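PDB 6H5L: similar to hydroxylamine oxidoreductase from Kuenenia stuttgartiensis, which probably acts as a reductase within a large multi-heme complex of an anammox bacterium, carrying electrons through its bound c-type hemes. Local coordinates for residues V307-L318 and F371-K382. Sequence-based numbering, arbitrary orientation.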
loop_
_atom_site.group_PDB
_atom_site.type_symbol
_atom_site.label_atom_id
_atom_site.label_comp_id
_atom_site.label_asym_id
_atom_site.label_seq_id
_atom_site.Cartn_x
_atom_site.Cartn_y
_atom_site.Cartn_z
ATOM N N VAL A 307 -7.541 -53.379 25.253
ATOM C CA VAL A 307 -7.905 -54.728 24.804
ATOM C C VAL A 307 -6.635 -55.527 24.533
ATOM O O VAL A 307 -5.765 -55.063 23.776
ATOM C CB VAL A 307 -8.788 -54.654 23.558
ATOM C CG1 VAL A 307 -9.046 -56.049 23.017
ATOM C CG2 VAL A 307 -10.101 -53.954 23.882
ATOM N N PRO A 308 -6.475 -56.708 25.122
ATOM C CA PRO A 308 -5.241 -57.477 24.929
ATOM C C PRO A 308 -5.122 -57.972 23.500
ATOM O O PRO A 308 -6.122 -58.377 22.889
ATOM C CB PRO A 308 -5.395 -58.651 25.910
ATOM C CG PRO A 308 -6.495 -58.245 26.853
ATOM C CD PRO A 308 -7.405 -57.383 26.042
ATOM N N PRO A 309 -3.921 -57.958 22.928
ATOM C CA PRO A 309 -3.730 -58.542 21.596
ATOM C C PRO A 309 -3.717 -60.063 21.648
ATOM O O PRO A 309 -3.238 -60.669 22.610
ATOM C CB PRO A 309 -2.364 -57.992 21.163
ATOM C CG PRO A 309 -1.641 -57.754 22.449
ATOM C CD PRO A 309 -2.696 -57.304 23.427
ATOM N N SER A 310 -4.255 -60.680 20.588
ATOM C CA SER A 310 -4.289 -62.136 20.488
ATOM C C SER A 310 -2.931 -62.744 20.171
ATOM O O SER A 310 -2.794 -63.972 20.212
ATOM C CB SER A 310 -5.293 -62.576 19.419
ATOM O OG SER A 310 -4.866 -62.195 18.120
ATOM N N ASN A 311 -1.932 -61.923 19.854
ATOM C CA ASN A 311 -0.612 -62.402 19.477
ATOM C C ASN A 311 0.288 -62.649 20.683
ATOM O O ASN A 311 1.511 -62.740 20.522
ATOM C CB ASN A 311 0.052 -61.408 18.520
ATOM C CG ASN A 311 -0.922 -60.847 17.499
ATOM O OD1 ASN A 311 -1.472 -59.761 17.684
ATOM N ND2 ASN A 311 -1.142 -61.586 16.417
ATOM N N LEU A 312 -0.282 -62.754 21.881
ATOM C CA LEU A 312 0.487 -62.984 23.093
ATOM C C LEU A 312 -0.083 -64.164 23.864
ATOM O O LEU A 312 -1.285 -64.444 23.812
ATOM C CB LEU A 312 0.507 -61.744 24.001
ATOM C CG LEU A 312 1.405 -60.582 23.576
ATOM C CD1 LEU A 312 1.332 -59.452 24.594
ATOM C CD2 LEU A 312 2.838 -61.054 23.396
ATOM N N GLU A 313 0.797 -64.851 24.586
ATOM C CA GLU A 313 0.422 -65.945 25.470
ATOM C C GLU A 313 0.447 -65.427 26.903
ATOM O O GLU A 313 1.511 -65.059 27.413
ATOM C CB GLU A 313 1.373 -67.129 25.298
ATOM C CG GLU A 313 1.048 -68.332 26.162
ATOM C CD GLU A 313 0.292 -69.407 25.408
ATOM O OE1 GLU A 313 -0.364 -69.081 24.395
ATOM O OE2 GLU A 313 0.364 -70.582 25.828
ATOM N N TYR A 314 -0.717 -65.396 27.545
ATOM C CA TYR A 314 -0.867 -64.777 28.853
ATOM C C TYR A 314 -0.816 -65.821 29.961
ATOM O O TYR A 314 -1.170 -66.985 29.764
ATOM C CB TYR A 314 -2.182 -63.998 28.933
ATOM C CG TYR A 314 -2.327 -62.964 27.843
ATOM C CD1 TYR A 314 -1.805 -61.685 27.996
ATOM C CD2 TYR A 314 -2.973 -63.271 26.654
ATOM C CE1 TYR A 314 -1.929 -60.739 26.995
ATOM C CE2 TYR A 314 -3.102 -62.335 25.651
ATOM C CZ TYR A 314 -2.580 -61.071 25.825
ATOM O OH TYR A 314 -2.712 -60.141 24.822
ATOM N N THR A 315 -0.365 -65.383 31.137
ATOM C CA THR A 315 -0.283 -66.243 32.311
ATOM C C THR A 315 -1.441 -66.042 33.275
ATOM O O THR A 315 -1.796 -66.974 34.002
ATOM C CB THR A 315 1.036 -66.005 33.055
ATOM O OG1 THR A 315 1.020 -64.705 33.657
ATOM C CG2 THR A 315 2.208 -66.093 32.091
ATOM N N SER A 316 -2.036 -64.852 33.295
ATOM C CA SER A 316 -3.209 -64.591 34.119
ATOM C C SER A 316 -4.451 -65.081 33.378
ATOM O O SER A 316 -4.363 -65.768 32.358
ATOM C CB SER A 316 -3.295 -63.107 34.466
ATOM O OG SER A 316 -3.519 -62.323 33.307
ATOM N N SER A 317 -5.634 -64.724 33.880
ATOM C CA SER A 317 -6.872 -65.105 33.209
ATOM C C SER A 317 -7.079 -64.381 31.883
ATOM O O SER A 317 -8.085 -64.639 31.212
ATOM C CB SER A 317 -8.068 -64.859 34.133
ATOM O OG SER A 317 -8.032 -63.554 34.680
ATOM N N LEU A 318 -6.163 -63.489 31.492
ATOM C CA LEU A 318 -6.217 -62.889 30.163
ATOM C C LEU A 318 -6.114 -63.930 29.059
ATOM O O LEU A 318 -6.521 -63.659 27.925
ATOM C CB LEU A 318 -5.103 -61.856 30.003
ATOM C CG LEU A 318 -5.261 -60.601 30.854
ATOM C CD1 LEU A 318 -4.131 -59.616 30.595
ATOM C CD2 LEU A 318 -6.606 -59.975 30.560
ATOM N N PHE A 371 3.363 -54.804 22.817
ATOM C CA PHE A 371 3.497 -56.217 23.160
ATOM C C PHE A 371 4.152 -56.388 24.525
ATOM O O PHE A 371 3.691 -57.181 25.354
ATOM C CB PHE A 371 4.296 -56.946 22.078
ATOM C CG PHE A 371 3.522 -57.188 20.813
ATOM C CD1 PHE A 371 2.183 -57.536 20.860
ATOM C CD2 PHE A 371 4.133 -57.062 19.576
ATOM C CE1 PHE A 371 1.468 -57.758 19.698
ATOM C CE2 PHE A 371 3.421 -57.281 18.410
ATOM C CZ PHE A 371 2.088 -57.630 18.471
ATOM N N GLN A 372 5.231 -55.642 24.782
ATOM C CA GLN A 372 5.907 -55.757 26.069
ATOM C C GLN A 372 5.110 -55.085 27.181
ATOM O O GLN A 372 5.186 -55.513 28.339
ATOM C CB GLN A 372 7.320 -55.173 25.977
ATOM C CG GLN A 372 7.391 -53.675 25.716
ATOM C CD GLN A 372 7.367 -52.860 26.994
ATOM O OE1 GLN A 372 8.029 -53.202 27.975
ATOM N NE2 GLN A 372 6.597 -51.778 26.993
ATOM N N ALA A 373 4.340 -54.045 26.855
ATOM C CA ALA A 373 3.521 -53.392 27.872
ATOM C C ALA A 373 2.351 -54.275 28.287
ATOM O O ALA A 373 2.058 -54.406 29.484
ATOM C CB ALA A 373 3.027 -52.038 27.366
ATOM N N HIS A 374 1.669 -54.895 27.315
ATOM C CA HIS A 374 0.625 -55.857 27.653
ATOM C C HIS A 374 1.185 -57.067 28.383
ATOM O O HIS A 374 0.506 -57.629 29.249
ATOM C CB HIS A 374 -0.120 -56.296 26.391
ATOM C CG HIS A 374 -1.325 -55.464 26.080
ATOM N ND1 HIS A 374 -1.348 -54.525 25.073
ATOM C CD2 HIS A 374 -2.550 -55.429 26.651
ATOM C CE1 HIS A 374 -2.535 -53.948 25.035
ATOM N NE2 HIS A 374 -3.284 -54.480 25.984
ATOM N N THR A 375 2.404 -57.485 28.041
ATOM C CA THR A 375 3.061 -58.547 28.792
ATOM C C THR A 375 3.307 -58.120 30.233
ATOM O O THR A 375 3.073 -58.895 31.167
ATOM C CB THR A 375 4.381 -58.939 28.117
ATOM O OG1 THR A 375 4.107 -59.550 26.847
ATOM C CG2 THR A 375 5.174 -59.909 28.987
ATOM N N LEU A 376 3.777 -56.885 30.429
ATOM C CA LEU A 376 4.021 -56.386 31.779
ATOM C C LEU A 376 2.730 -56.323 32.585
ATOM O O LEU A 376 2.718 -56.636 33.782
ATOM C CB LEU A 376 4.683 -55.009 31.714
ATOM C CG LEU A 376 5.123 -54.375 33.035
ATOM C CD1 LEU A 376 6.180 -55.229 33.715
ATOM C CD2 LEU A 376 5.639 -52.962 32.808
ATOM N N ALA A 377 1.630 -55.922 31.945
ATOM C CA ALA A 377 0.348 -55.870 32.639
ATOM C C ALA A 377 -0.155 -57.267 32.980
ATOM O O ALA A 377 -0.733 -57.480 34.052
ATOM C CB ALA A 377 -0.676 -55.119 31.790
ATOM N N ASP A 378 0.060 -58.234 32.084
ATOM C CA ASP A 378 -0.361 -59.603 32.356
ATOM C C ASP A 378 0.397 -60.193 33.541
ATOM O O ASP A 378 -0.185 -60.918 34.356
ATOM C CB ASP A 378 -0.168 -60.466 31.110
ATOM C CG ASP A 378 -0.277 -61.949 31.407
ATOM O OD1 ASP A 378 -1.368 -62.397 31.819
ATOM O OD2 ASP A 378 0.730 -62.666 31.225
ATOM N N GLN A 379 1.693 -59.896 33.651
ATOM C CA GLN A 379 2.470 -60.394 34.782
ATOM C C GLN A 379 1.968 -59.809 36.094
ATOM O O GLN A 379 1.937 -60.499 37.121
ATOM C CB GLN A 379 3.951 -60.078 34.577
ATOM C CG GLN A 379 4.590 -60.844 33.427
ATOM C CD GLN A 379 5.895 -60.226 32.961
ATOM O OE1 GLN A 379 6.149 -59.041 33.176
ATOM N NE2 GLN A 379 6.729 -61.030 32.311
ATOM N N ALA A 380 1.572 -58.534 36.083
ATOM C CA ALA A 380 1.021 -57.923 37.288
ATOM C C ALA A 380 -0.338 -58.518 37.637
ATOM O O ALA A 380 -0.654 -58.705 38.817
ATOM C CB ALA A 380 0.913 -56.410 37.109
ATOM N N GLN A 381 -1.155 -58.820 36.624
ATOM C CA GLN A 381 -2.459 -59.421 36.886
ATOM C C GLN A 381 -2.325 -60.835 37.438
ATOM O O GLN A 381 -3.173 -61.276 38.221
ATOM C CB GLN A 381 -3.306 -59.419 35.614
ATOM C CG GLN A 381 -4.761 -59.805 35.837
ATOM C CD GLN A 381 -5.616 -59.616 34.599
ATOM O OE1 GLN A 381 -5.469 -58.635 33.870
ATOM N NE2 GLN A 381 -6.516 -60.561 34.353
ATOM N N LYS A 382 -1.271 -61.556 37.045
ATOM C CA LYS A 382 -1.032 -62.886 37.600
ATOM C C LYS A 382 -0.773 -62.814 39.100
ATOM O O LYS A 382 -1.248 -63.663 39.862
ATOM C CB LYS A 382 0.144 -63.549 36.884
ATOM C CG LYS A 382 0.413 -64.986 37.309
ATOM C CD LYS A 382 -0.724 -65.906 36.890
ATOM C CE LYS A 382 -0.349 -67.371 37.051
ATOM N NZ LYS A 382 -0.114 -67.742 38.473
#
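The carboxylate of Asp378 accepts the backbone N-H groups of Thr315 and Ser316, showing how one buried acid on a helix can fasten a long loop. Its OD2 accepts the N-H of Thr315 at 2.9 Å, and OD1 that of Ser316, also at 2.9 Å; both bonds are nearly straight (171° and 164°) and use the syn sides of the carboxylate. OD1 is gripped a second time by Ser316 OG, 2.6 Å away and nearly in line with the C-O bond. CG of Asp378 lies anti to the backbone N (chi1 167°), which carries the carboxylate out to the loop, and Tyr314 CD1 lies against Asp378 CB at 3.7 Å. An asparagine here would probably leave one of the two backbone N-H groups without its acceptor and weaken the loop's hold on the helix.

The elements joined are the long loop between strand 291-292 and helix 337-350 and the long helix 356-389, which packs through other faces on helices 455-476 and 480-513, consistent with the C-terminal helical bundle of hydroxylamine oxidoreductase relatives. Farther along, Lys382 lays CD against Thr315 O (3.3 Å) while its NZ forms a salt bridge with Asp386. Leu318 rests on the amide of Gln381, whose OE1 is hydrogen-bonded to Tyr460 OH. At the other end, Pro309 sets CD squarely over the centre of the His374 ring, a CH-pi contact of 3.5 Å to the centroid. Pro309 CB and Asn311 OD1 reach the edge of the Phe371 ring, the Asn311 amide being hydrogen-bonded to Asp333 and Ile334 N, and Leu312 CD1 rests against both Phe371 O and the Thr375 OG1 hydrogen-bonded to it.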